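Local coordinates for putative uncharacterized protein (Chaetomium thermophilum, PDB 5T8V) that probably loads cohesin onto chromatin as a Scc2/Nipped-B family protein, represented here by its C-terminal fragment built of HEAT repeats, at residues K202-M207 against D251-V256; A223-A228 against D277-S282; S270-I275 against R376-Y381; A308-L313 against E410-C415. All coordinates share one frame; numbering follows the deposited sequence.

Interaction 1. Residues K202-M207 against D251-V256; sequences KLLSMM and DGFRLV
L204 lies across V256 and the rim of the F253 ring, its CB coming 3.6 Å from V256 CG1. The contact joins helix 190-213 to helix 247-267 within the alpha-solenoid of HEAT repeats; the two short segments run nearly parallel, 11° apart, with their axes 10.1 Å from each other. At this spacing the beta-branched V256 and the longer L204 meet through CG1 and CB. V256 has CG1 anti to its backbone N (chi1 164°), and this branch reaches L204 and also sits 3.8 Å from the amide S205 N. Further out, L204 CD1 approaches the edge of the F253 ring, close to the plane of that ring and 4.0 Å from F253 CD1, and the two side chains cross at about a right angle. The ring thus presents C-H groups, not its pi face, to the methyl. C159 on helix 149-172 covers L204 further, while I167 of the same helix touches F253. S205, partly exposed at the margin, is small enough to let V256 approach its backbone. Its hydroxyl turns back on its own helix, where S205 OG donates to K202 O at 3.0 Å from above the carbonyl plane, on the same face as M206 N.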
loop_
_atom_site.group_PDB
_atom_site.type_symbol
_atom_site.label_atom_id
_atom_site.label_comp_id
_atom_site.label_asym_id
_atom_site.label_seq_id
_atom_site.Cartn_x
_atom_site.Cartn_y
_atom_site.Cartn_z
ATOM N N LYS A 202 27.154 45.779 -19.889
ATOM C CA LYS A 202 28.019 45.716 -21.061
ATOM C C LYS A 202 29.460 45.411 -20.674
ATOM O O LYS A 202 30.166 44.695 -21.394
ATOM C CB LYS A 202 27.932 47.032 -21.830
ATOM C CG LYS A 202 26.542 47.348 -22.359
ATOM C CD LYS A 202 26.185 46.493 -23.567
ATOM C CE LYS A 202 24.831 46.886 -24.146
ATOM N NZ LYS A 202 24.783 48.323 -24.578
ATOM N N LEU A 203 29.918 45.939 -19.536
ATOM C CA LEU A 203 31.280 45.650 -19.096
ATOM C C LEU A 203 31.426 44.190 -18.682
ATOM O O LEU A 203 32.363 43.505 -19.109
ATOM C CB LEU A 203 31.672 46.573 -17.943
ATOM C CG LEU A 203 33.075 46.327 -17.373
ATOM C CD1 LEU A 203 34.140 46.483 -18.451
ATOM C CD2 LEU A 203 33.353 47.264 -16.210
ATOM N N LEU A 204 30.514 43.693 -17.845
ATOM C CA LEU A 204 30.594 42.300 -17.412
ATOM C C LEU A 204 30.587 41.354 -18.609
ATOM O O LEU A 204 31.449 40.471 -18.731
ATOM C CB LEU A 204 29.437 41.989 -16.465
ATOM C CG LEU A 204 29.454 42.734 -15.127
ATOM C CD1 LEU A 204 28.098 42.661 -14.449
ATOM C CD2 LEU A 204 30.522 42.163 -14.216
ATOM N N SER A 205 29.617 41.522 -19.510
ATOM C CA SER A 205 29.578 40.691 -20.706
ATOM C C SER A 205 30.858 40.844 -21.515
ATOM O O SER A 205 31.356 39.871 -22.100
ATOM C CB SER A 205 28.360 41.049 -21.557
ATOM O OG SER A 205 28.552 42.278 -22.231
ATOM N N MET A 206 31.417 42.056 -21.553
ATOM C CA MET A 206 32.667 42.256 -22.277
ATOM C C MET A 206 33.811 41.473 -21.645
ATOM O O MET A 206 34.724 41.039 -22.354
ATOM C CB MET A 206 33.020 43.741 -22.335
ATOM C CG MET A 206 34.239 44.040 -23.202
ATOM S SD MET A 206 34.024 43.499 -24.912
ATOM C CE MET A 206 35.557 42.617 -25.176
ATOM N N MET A 207 33.791 41.295 -20.322
ATOM C CA MET A 207 34.792 40.448 -19.679
ATOM C C MET A 207 34.583 38.986 -20.048
ATOM O O MET A 207 35.550 38.265 -20.348
ATOM C CB MET A 207 34.737 40.626 -18.161
ATOM C CG MET A 207 34.994 42.046 -17.692
ATOM S SD MET A 207 36.650 42.632 -18.093
ATOM C CE MET A 207 37.649 41.629 -16.998
ATOM N N ASP A 251 17.271 41.040 -13.797
ATOM C CA ASP A 251 17.264 39.752 -14.484
ATOM C C ASP A 251 18.382 39.692 -15.516
ATOM O O ASP A 251 19.099 38.688 -15.618
ATOM C CB ASP A 251 15.911 39.500 -15.153
ATOM C CG ASP A 251 14.788 39.290 -14.153
ATOM O OD1 ASP A 251 15.074 39.167 -12.942
ATOM O OD2 ASP A 251 13.618 39.235 -14.586
ATOM N N GLY A 252 18.548 40.768 -16.286
ATOM C CA GLY A 252 19.650 40.828 -17.229
ATOM C C GLY A 252 20.987 40.602 -16.556
ATOM O O GLY A 252 21.852 39.897 -17.087
ATOM N N PHE A 253 21.176 41.187 -15.371
ATOM C CA PHE A 253 22.407 40.910 -14.636
ATOM C C PHE A 253 22.551 39.419 -14.345
ATOM O O PHE A 253 23.618 38.832 -14.566
ATOM C CB PHE A 253 22.454 41.716 -13.343
ATOM C CG PHE A 253 22.903 43.128 -13.537
ATOM C CD1 PHE A 253 24.229 43.410 -13.806
ATOM C CD2 PHE A 253 22.002 44.171 -13.458
ATOM C CE1 PHE A 253 24.648 44.710 -13.989
ATOM C CE2 PHE A 253 22.415 45.472 -13.637
ATOM C CZ PHE A 253 23.742 45.742 -13.902
ATOM N N ARG A 254 21.488 38.787 -13.838
ATOM C CA ARG A 254 21.538 37.352 -13.566
ATOM C C ARG A 254 21.997 36.578 -14.799
ATOM O O ARG A 254 22.878 35.710 -14.718
ATOM C CB ARG A 254 20.162 36.868 -13.105
ATOM C CG ARG A 254 20.182 35.658 -12.186
ATOM C CD ARG A 254 18.829 35.473 -11.506
ATOM N NE ARG A 254 17.731 35.414 -12.470
ATOM C CZ ARG A 254 16.442 35.491 -12.149
ATOM N NH1 ARG A 254 16.073 35.636 -10.881
ATOM N NH2 ARG A 254 15.516 35.427 -13.097
ATOM N N LEU A 255 21.416 36.894 -15.958
ATOM C CA LEU A 255 21.773 36.187 -17.185
ATOM C C LEU A 255 23.243 36.391 -17.535
ATOM O O LEU A 255 23.960 35.432 -17.846
ATOM C CB LEU A 255 20.873 36.647 -18.330
ATOM C CG LEU A 255 19.667 35.746 -18.585
ATOM C CD1 LEU A 255 18.613 36.468 -19.405
ATOM C CD2 LEU A 255 20.115 34.472 -19.288
ATOM N N VAL A 256 23.711 37.642 -17.498
ATOM C CA VAL A 256 25.123 37.910 -17.768
ATOM C C VAL A 256 26.008 37.078 -16.848
ATOM O O VAL A 256 27.041 36.538 -17.269
ATOM C CB VAL A 256 25.412 39.417 -17.626
ATOM C CG1 VAL A 256 26.911 39.685 -17.508
ATOM C CG2 VAL A 256 24.841 40.168 -18.816
#

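Interaction 2. Residues A223-A228 against D277-S282; sequences ALEFAA and DEILTS
Helix 218-232 and the closing turns of helix 272-282 meet through one glutamate, E225, which points from the first helix toward the second. Its two oxygens meet different partners. E225 OE1 rests 3.6 Å from I279 CD1 and 3.8 Å from I279 CG1, a van der Waals contact with the end of an aliphatic chain. E225 OE2 faces E278 OE2 at 3.1 Å; both are acceptors, the glutamates come from opposite directions, and their carboxylate planes are 11° apart. In this part of the HEAT-repeat solenoid helix 247-267 packs against the contact, I261 touching both E225 and I279, and I264 touching E225. Burial among isoleucines might raise the pKa of E225. E278 belongs nearer the surface, where an acidic chain, extended beyond CG, is readily hydrated. I279 suits the inner side, where its apolar side chain also touches V306 and L309. At the helix end, E278 O is gripped by several donors, among them T281 OG1 at 2.9 Å and S282 OG at 3.1 Å, the latter from above the carbonyl plane.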
loop_
_atom_site.group_PDB
_atom_site.type_symbol
_atom_site.label_atom_id
_atom_site.label_comp_id
_atom_site.label_asym_id
_atom_site.label_seq_id
_atom_site.Cartn_x
_atom_site.Cartn_y
_atom_site.Cartn_z
ATOM N N ALA A 223 38.392 35.564 -9.571
ATOM C CA ALA A 223 37.657 36.738 -9.117
ATOM C C ALA A 223 36.371 36.923 -9.913
ATOM O O ALA A 223 35.325 37.265 -9.349
ATOM C CB ALA A 223 38.541 37.979 -9.227
ATOM N N LEU A 224 36.429 36.702 -11.229
ATOM C CA LEU A 224 35.226 36.811 -12.046
ATOM C C LEU A 224 34.201 35.753 -11.658
ATOM O O LEU A 224 32.996 36.018 -11.662
ATOM C CB LEU A 224 35.582 36.692 -13.529
ATOM C CG LEU A 224 36.278 37.899 -14.160
ATOM C CD1 LEU A 224 36.811 37.548 -15.542
ATOM C CD2 LEU A 224 35.331 39.086 -14.242
ATOM N N GLU A 225 34.659 34.544 -11.325
ATOM C CA GLU A 225 33.730 33.495 -10.919
ATOM C C GLU A 225 33.098 33.811 -9.570
ATOM O O GLU A 225 31.937 33.464 -9.334
ATOM C CB GLU A 225 34.452 32.147 -10.873
ATOM C CG GLU A 225 33.570 30.938 -11.188
ATOM C CD GLU A 225 32.653 30.550 -10.042
ATOM O OE1 GLU A 225 31.548 30.037 -10.315
ATOM O OE2 GLU A 225 33.038 30.750 -8.871
ATOM N N PHE A 226 33.840 34.470 -8.680
ATOM C CA PHE A 226 33.273 34.870 -7.396
ATOM C C PHE A 226 32.258 35.994 -7.571
ATOM O O PHE A 226 31.174 35.963 -6.972
ATOM C CB PHE A 226 34.396 35.293 -6.449
ATOM C CG PHE A 226 33.937 35.585 -5.051
ATOM C CD1 PHE A 226 33.594 34.556 -4.190
ATOM C CD2 PHE A 226 33.859 36.890 -4.590
ATOM C CE1 PHE A 226 33.174 34.822 -2.901
ATOM C CE2 PHE A 226 33.442 37.161 -3.301
ATOM C CZ PHE A 226 33.098 36.127 -2.457
ATOM N N ALA A 227 32.587 36.989 -8.398
ATOM C CA ALA A 227 31.671 38.099 -8.637
ATOM C C ALA A 227 30.405 37.627 -9.342
ATOM O O ALA A 227 29.288 37.965 -8.928
ATOM C CB ALA A 227 32.374 39.177 -9.457
ATOM N N ALA A 228 30.559 36.849 -10.414
ATOM C CA ALA A 228 29.399 36.303 -11.107
ATOM C C ALA A 228 28.584 35.413 -10.182
ATOM O O ALA A 228 27.349 35.486 -10.162
ATOM C CB ALA A 228 29.844 35.525 -12.343
ATOM N N ASP A 277 31.127 22.490 -7.470
ATOM C CA ASP A 277 31.145 22.244 -6.033
ATOM C C ASP A 277 30.851 23.523 -5.261
ATOM O O ASP A 277 29.903 23.585 -4.471
ATOM C CB ASP A 277 32.492 21.652 -5.616
ATOM C CG ASP A 277 32.551 20.145 -5.810
ATOM O OD1 ASP A 277 31.779 19.616 -6.641
ATOM O OD2 ASP A 277 33.369 19.489 -5.130
ATOM N N GLU A 278 31.633 24.577 -5.505
ATOM C CA GLU A 278 31.434 25.787 -4.717
ATOM C C GLU A 278 30.068 26.398 -5.000
ATOM O O GLU A 278 29.382 26.850 -4.076
ATOM C CB GLU A 278 32.562 26.792 -4.961
ATOM C CG GLU A 278 32.871 27.121 -6.405
ATOM C CD GLU A 278 34.145 27.938 -6.541
ATOM O OE1 GLU A 278 34.799 28.197 -5.508
ATOM O OE2 GLU A 278 34.494 28.317 -7.681
ATOM N N ILE A 279 29.631 26.376 -6.263
ATOM C CA ILE A 279 28.300 26.883 -6.579
ATOM C C ILE A 279 27.247 26.147 -5.767
ATOM O O ILE A 279 26.237 26.739 -5.364
ATOM C CB ILE A 279 28.025 26.774 -8.094
ATOM C CG1 ILE A 279 28.836 27.829 -8.852
ATOM C CG2 ILE A 279 26.531 26.937 -8.395
ATOM C CD1 ILE A 279 28.761 27.711 -10.360
ATOM N N LEU A 280 27.458 24.857 -5.505
ATOM C CA LEU A 280 26.470 24.088 -4.763
ATOM C C LEU A 280 26.582 24.290 -3.258
ATOM O O LEU A 280 25.635 23.960 -2.534
ATOM C CB LEU A 280 26.597 22.601 -5.100
ATOM C CG LEU A 280 26.237 22.213 -6.538
ATOM C CD1 LEU A 280 26.544 20.743 -6.790
ATOM C CD2 LEU A 280 24.773 22.504 -6.838
ATOM N N THR A 281 27.706 24.817 -2.768
ATOM C CA THR A 281 27.820 25.140 -1.349
ATOM C C THR A 281 27.440 26.583 -1.059
ATOM O O THR A 281 26.908 26.870 0.019
ATOM C CB THR A 281 29.243 24.878 -0.849
ATOM O OG1 THR A 281 30.169 25.677 -1.589
ATOM C CG2 THR A 281 29.604 23.413 -1.013
ATOM N N SER A 282 27.704 27.499 -1.994
ATOM C CA SER A 282 27.188 28.856 -1.862
ATOM C C SER A 282 25.674 28.842 -1.701
ATOM O O SER A 282 25.118 29.602 -0.898
ATOM C CB SER A 282 27.589 29.690 -3.078
ATOM O OG SER A 282 28.997 29.798 -3.184
#

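Interaction 3. Residues S270-I275 against R376-Y381; sequences SQRQGI and RNNASY
R272, in the first turn of helix 272-282, passes N378 with the apolar part of its chain, R272 CD lying 4.1 Å from N378 OD1. Its guanidinium stands nearly upright to the amide plane, 83° away. NE and NH2 donate to F265 O and L266 O at the C-terminal end of helix 247-267, so arginine ties successive helices of the HEAT-repeat solenoid together. Q273 makes the main contact. With CG anti to the backbone N (chi1 -177°), its chain runs over the Y381 ring: Q273 CB is 3.7 Å from the centroid of the Y381 ring, a CH-pi contact almost on the ring normal. Beyond it the amide runs nearly parallel to the ring, 8° between planes, displaced past its CD1-CE1 side, with Q273 OE1 3.8 Å from Y381 CE1. The opposite face of the ring has N377 O near its rim. Glutamine suits this exposed place because its methylenes cover an aromatic face while its amide can still meet solvent. The contact is therefore mostly dispersion with a weak CH-pi component, with CB set over the ring centre, and probably depends less on exact geometry than a hydrogen bond would.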
loop_
_atom_site.group_PDB
_atom_site.type_symbol
_atom_site.label_atom_id
_atom_site.label_comp_id
_atom_site.label_asym_id
_atom_site.label_seq_id
_atom_site.Cartn_x
_atom_site.Cartn_y
_atom_site.Cartn_z
ATOM N N SER A 270 40.209 21.715 -15.736
ATOM C CA SER A 270 40.818 21.205 -14.510
ATOM C C SER A 270 39.986 21.531 -13.275
ATOM O O SER A 270 39.926 20.733 -12.332
ATOM C CB SER A 270 42.229 21.776 -14.362
ATOM O OG SER A 270 42.215 23.193 -14.415
ATOM N N GLN A 271 39.337 22.695 -13.257
ATOM C CA GLN A 271 38.632 23.166 -12.071
ATOM C C GLN A 271 37.114 23.113 -12.214
ATOM O O GLN A 271 36.405 23.668 -11.367
ATOM C CB GLN A 271 39.079 24.591 -11.728
ATOM C CG GLN A 271 38.979 25.588 -12.874
ATOM C CD GLN A 271 39.542 26.950 -12.505
ATOM O OE1 GLN A 271 40.088 27.133 -11.416
ATOM N NE2 GLN A 271 39.410 27.915 -13.411
ATOM N N ARG A 272 36.594 22.443 -13.247
ATOM C CA ARG A 272 35.147 22.382 -13.435
ATOM C C ARG A 272 34.454 21.836 -12.192
ATOM O O ARG A 272 33.580 22.492 -11.612
ATOM C CB ARG A 272 34.817 21.532 -14.658
ATOM C CG ARG A 272 35.060 22.256 -15.963
ATOM C CD ARG A 272 34.852 21.348 -17.151
ATOM N NE ARG A 272 35.132 22.033 -18.408
ATOM C CZ ARG A 272 35.228 21.424 -19.583
ATOM N NH1 ARG A 272 35.073 20.109 -19.669
ATOM N NH2 ARG A 272 35.485 22.131 -20.674
ATOM N N GLN A 273 34.843 20.631 -11.763
ATOM C CA GLN A 273 34.273 20.055 -10.550
ATOM C C GLN A 273 34.352 21.024 -9.380
ATOM O O GLN A 273 33.464 21.034 -8.519
ATOM C CB GLN A 273 34.989 18.750 -10.199
ATOM C CG GLN A 273 34.410 18.038 -8.986
ATOM C CD GLN A 273 35.179 16.783 -8.610
ATOM O OE1 GLN A 273 36.147 16.409 -9.273
ATOM N NE2 GLN A 273 34.751 16.130 -7.537
ATOM N N GLY A 274 35.400 21.842 -9.325
ATOM C CA GLY A 274 35.503 22.838 -8.281
ATOM C C GLY A 274 34.376 23.843 -8.373
ATOM O O GLY A 274 33.619 24.036 -7.415
ATOM N N ILE A 275 34.249 24.474 -9.539
ATOM C CA ILE A 275 33.234 25.496 -9.770
ATOM C C ILE A 275 31.889 24.975 -9.281
ATOM O O ILE A 275 31.318 25.500 -8.317
ATOM C CB ILE A 275 33.181 25.883 -11.260
ATOM C CG1 ILE A 275 34.505 26.527 -11.678
ATOM C CG2 ILE A 275 32.020 26.831 -11.535
ATOM C CD1 ILE A 275 34.689 26.635 -13.171
ATOM N N ARG A 376 28.387 13.700 -19.388
ATOM C CA ARG A 376 28.132 12.776 -18.291
ATOM C C ARG A 376 29.064 13.031 -17.112
ATOM O O ARG A 376 28.660 12.854 -15.957
ATOM C CB ARG A 376 28.273 11.337 -18.783
ATOM C CG ARG A 376 27.971 10.293 -17.720
ATOM C CD ARG A 376 27.943 8.891 -18.296
ATOM N NE ARG A 376 29.080 8.636 -19.176
ATOM C CZ ARG A 376 30.334 8.490 -18.758
ATOM N NH1 ARG A 376 31.300 8.258 -19.637
ATOM N NH2 ARG A 376 30.628 8.582 -17.465
ATOM N N ASN A 377 30.307 13.447 -17.372
ATOM C CA ASN A 377 31.232 13.733 -16.279
ATOM C C ASN A 377 30.745 14.908 -15.439
ATOM O O ASN A 377 30.776 14.858 -14.203
ATOM C CB ASN A 377 32.630 14.015 -16.831
ATOM C CG ASN A 377 33.349 12.758 -17.270
ATOM O OD1 ASN A 377 32.974 11.649 -16.895
ATOM N ND2 ASN A 377 34.399 12.927 -18.064
ATOM N N ASN A 378 30.301 15.984 -16.093
ATOM C CA ASN A 378 29.795 17.137 -15.357
ATOM C C ASN A 378 28.531 16.774 -14.583
ATOM O O ASN A 378 28.424 17.026 -13.370
ATOM C CB ASN A 378 29.525 18.289 -16.327
ATOM C CG ASN A 378 30.756 18.676 -17.128
ATOM O OD1 ASN A 378 31.884 18.569 -16.650
ATOM N ND2 ASN A 378 30.541 19.128 -18.355
ATOM N N ALA A 379 27.560 16.168 -15.275
ATOM C CA ALA A 379 26.340 15.733 -14.606
ATOM C C ALA A 379 26.664 14.885 -13.384
ATOM O O ALA A 379 26.039 15.033 -12.326
ATOM C CB ALA A 379 25.459 14.958 -15.584
ATOM N N SER A 380 27.662 14.006 -13.504
ATOM C CA SER A 380 28.029 13.153 -12.381
ATOM C C SER A 380 28.689 13.951 -11.265
ATOM O O SER A 380 28.498 13.626 -10.091
ATOM C CB SER A 380 28.950 12.027 -12.843
ATOM O OG SER A 380 30.226 12.525 -13.191
ATOM N N TYR A 381 29.473 14.983 -11.597
ATOM C CA TYR A 381 29.939 15.900 -10.559
ATOM C C TYR A 381 28.761 16.397 -9.730
ATOM O O TYR A 381 28.748 16.280 -8.494
ATOM C CB TYR A 381 30.683 17.090 -11.178
ATOM C CG TYR A 381 31.980 16.760 -11.892
ATOM C CD1 TYR A 381 32.734 15.649 -11.543
ATOM C CD2 TYR A 381 32.455 17.574 -12.916
ATOM C CE1 TYR A 381 33.923 15.357 -12.196
ATOM C CE2 TYR A 381 33.636 17.287 -13.574
ATOM C CZ TYR A 381 34.367 16.179 -13.210
ATOM O OH TYR A 381 35.543 15.889 -13.862
#

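Interaction 4. Residues A308-L313 against E410-C415; sequences ALIMRL and EDFITC
A Met-aromatic contact between M311 and F412 joins helix 305-315 to helix 402-414, deep in the packing of the HEAT-repeat solenoid. The two side chains slide past each other in opposite directions, so that the thioether passes the ring obliquely, near CD1 and CE1. M311 CG is 3.9 Å from F412 CE1 and M311 SD is 3.9 Å from F412 CD1, while the sulfur stands 5.0 Å from the centroid of the F412 ring, 70° off its normal. Methionine suits this place because its flexible, polarisable chain can follow the contour of the ring and then turn: the bend at chi3 (73°) carries M311 CE onward to C415 CB, 3.9 Å away. C415 leaves helical geometry just after the helix, and its small side chain meets that methyl through CB. I310 adds a looser contact, with CG2 toward the far end of the ring. From helix 423-440, A424 touches M311, and L427 and L428 touch F412, adding further apolar contacts. Next to it lies a buried charge: D411 pairs with R293 through OD1 and accepts from Q304 N and S307 OG through OD2, binding this helix to the start of helix 305-315. In the last helical turn, E410 O takes T414 N at 2.9 Å and, on the opposite face of its carbonyl plane, T414 OG1 at 3.1 Å.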
loop_
_atom_site.group_PDB
_atom_site.type_symbol
_atom_site.label_atom_id
_atom_site.label_comp_id
_atom_site.label_asym_id
_atom_site.label_seq_id
_atom_site.Cartn_x
_atom_site.Cartn_y
_atom_site.Cartn_z
ATOM N N ALA A 308 19.043 26.331 -13.243
ATOM C CA ALA A 308 19.306 26.719 -14.624
ATOM C C ALA A 308 20.801 26.767 -14.907
ATOM O O ALA A 308 21.254 26.321 -15.969
ATOM C CB ALA A 308 18.665 28.074 -14.916
ATOM N N LEU A 309 21.587 27.301 -13.970
ATOM C CA LEU A 309 23.026 27.390 -14.192
ATOM C C LEU A 309 23.658 26.006 -14.225
ATOM O O LEU A 309 24.453 25.702 -15.118
ATOM C CB LEU A 309 23.686 28.251 -13.114
ATOM C CG LEU A 309 25.218 28.299 -13.203
ATOM C CD1 LEU A 309 25.664 28.888 -14.536
ATOM C CD2 LEU A 309 25.803 29.082 -12.051
ATOM N N ILE A 310 23.331 25.158 -13.249
ATOM C CA ILE A 310 23.848 23.790 -13.235
ATOM C C ILE A 310 23.603 23.123 -14.581
ATOM O O ILE A 310 24.529 22.618 -15.232
ATOM C CB ILE A 310 23.204 22.993 -12.086
ATOM C CG1 ILE A 310 23.694 23.509 -10.728
ATOM C CG2 ILE A 310 23.475 21.493 -12.232
ATOM C CD1 ILE A 310 25.158 23.220 -10.424
ATOM N N MET A 311 22.344 23.123 -15.025
ATOM C CA MET A 311 22.022 22.473 -16.289
ATOM C C MET A 311 22.807 23.093 -17.438
ATOM O O MET A 311 23.357 22.374 -18.281
ATOM C CB MET A 311 20.520 22.551 -16.543
ATOM C CG MET A 311 19.698 21.917 -15.430
ATOM S SD MET A 311 17.930 22.128 -15.651
ATOM C CE MET A 311 17.671 20.994 -16.986
ATOM N N ARG A 312 22.898 24.424 -17.470
ATOM C CA ARG A 312 23.683 25.087 -18.508
ATOM C C ARG A 312 25.120 24.579 -18.522
ATOM O O ARG A 312 25.677 24.288 -19.586
ATOM C CB ARG A 312 23.658 26.601 -18.301
ATOM C CG ARG A 312 22.394 27.272 -18.804
ATOM C CD ARG A 312 22.598 28.768 -18.972
ATOM N NE ARG A 312 23.622 29.071 -19.965
ATOM C CZ ARG A 312 24.015 30.300 -20.281
ATOM N NH1 ARG A 312 23.470 31.350 -19.682
ATOM N NH2 ARG A 312 24.956 30.479 -21.199
ATOM N N LEU A 313 25.739 24.474 -17.344
ATOM C CA LEU A 313 27.092 23.934 -17.264
ATOM C C LEU A 313 27.146 22.519 -17.818
ATOM O O LEU A 313 28.129 22.133 -18.463
ATOM C CB LEU A 313 27.587 23.954 -15.817
ATOM C CG LEU A 313 27.712 25.315 -15.129
ATOM C CD1 LEU A 313 28.341 25.146 -13.754
ATOM C CD2 LEU A 313 28.516 26.287 -15.969
ATOM N N GLU A 410 13.093 18.576 -8.244
ATOM C CA GLU A 410 11.845 19.179 -8.702
ATOM C C GLU A 410 12.070 20.030 -9.946
ATOM O O GLU A 410 11.318 19.935 -10.924
ATOM C CB GLU A 410 11.224 20.010 -7.580
ATOM C CG GLU A 410 10.594 19.176 -6.472
ATOM C CD GLU A 410 10.035 20.028 -5.348
ATOM O OE1 GLU A 410 10.781 20.318 -4.388
ATOM O OE2 GLU A 410 8.850 20.416 -5.432
ATOM N N ASP A 411 13.112 20.866 -9.934
ATOM C CA ASP A 411 13.378 21.709 -11.097
ATOM C C ASP A 411 13.747 20.871 -12.318
ATOM O O ASP A 411 13.295 21.157 -13.433
ATOM C CB ASP A 411 14.483 22.711 -10.776
ATOM C CG ASP A 411 14.001 23.837 -9.886
ATOM O OD1 ASP A 411 12.991 23.644 -9.179
ATOM O OD2 ASP A 411 14.626 24.916 -9.898
ATOM N N PHE A 412 14.567 19.834 -12.130
ATOM C CA PHE A 412 14.929 18.969 -13.248
ATOM C C PHE A 412 13.695 18.305 -13.847
ATOM O O PHE A 412 13.550 18.238 -15.072
ATOM C CB PHE A 412 15.938 17.911 -12.792
ATOM C CG PHE A 412 17.221 18.479 -12.238
ATOM C CD1 PHE A 412 17.636 19.759 -12.565
ATOM C CD2 PHE A 412 18.013 17.724 -11.389
ATOM C CE1 PHE A 412 18.814 20.273 -12.053
ATOM C CE2 PHE A 412 19.191 18.231 -10.876
ATOM C CZ PHE A 412 19.592 19.506 -11.207
ATOM N N ILE A 413 12.798 17.801 -12.998
ATOM C CA ILE A 413 11.544 17.232 -13.486
ATOM C C ILE A 413 10.773 18.273 -14.287
ATOM O O ILE A 413 10.262 17.991 -15.376
ATOM C CB ILE A 413 10.701 16.697 -12.314
ATOM C CG1 ILE A 413 11.451 15.601 -11.546
ATOM C CG2 ILE A 413 9.356 16.179 -12.814
ATOM C CD1 ILE A 413 11.653 14.320 -12.301
ATOM N N THR A 414 10.669 19.491 -13.752
ATOM C CA THR A 414 9.950 20.545 -14.459
ATOM C C THR A 414 10.489 20.730 -15.871
ATOM O O THR A 414 9.720 20.938 -16.817
ATOM C CB THR A 414 10.038 21.856 -13.674
ATOM O OG1 THR A 414 9.291 21.734 -12.459
ATOM C CG2 THR A 414 9.486 23.028 -14.486
ATOM N N CYS A 415 11.808 20.652 -16.035
ATOM C CA CYS A 415 12.452 20.875 -17.319
ATOM C C CYS A 415 12.695 19.587 -18.096
ATOM O O CYS A 415 13.343 19.630 -19.144
ATOM C CB CYS A 415 13.785 21.600 -17.118
ATOM S SG CYS A 415 13.644 23.245 -16.406
#

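In the fold
The four contacts form one continuous patch of the solenoid, all on the same side of the chain's centre. Interactions 2 and 3 share helix 272-282 and lie about 14 Å apart between centres; E225 OE1 packs on I275 CG2 at 3.5 Å. Interaction 2 also leans on interaction 4, through I279 CD1 to L309 CD2 and L280 CD2 to I310 CD1, each 3.7 Å. Interaction 1 touches interaction 2 where M207 meets L224, but its nearest atoms stay about 12 Å from interaction 3. Helix 247-267 supplies half of interaction 1 and packs beside the other three, linking them. A citrate, probably from crystallisation, binds K202 NZ beside interaction 1.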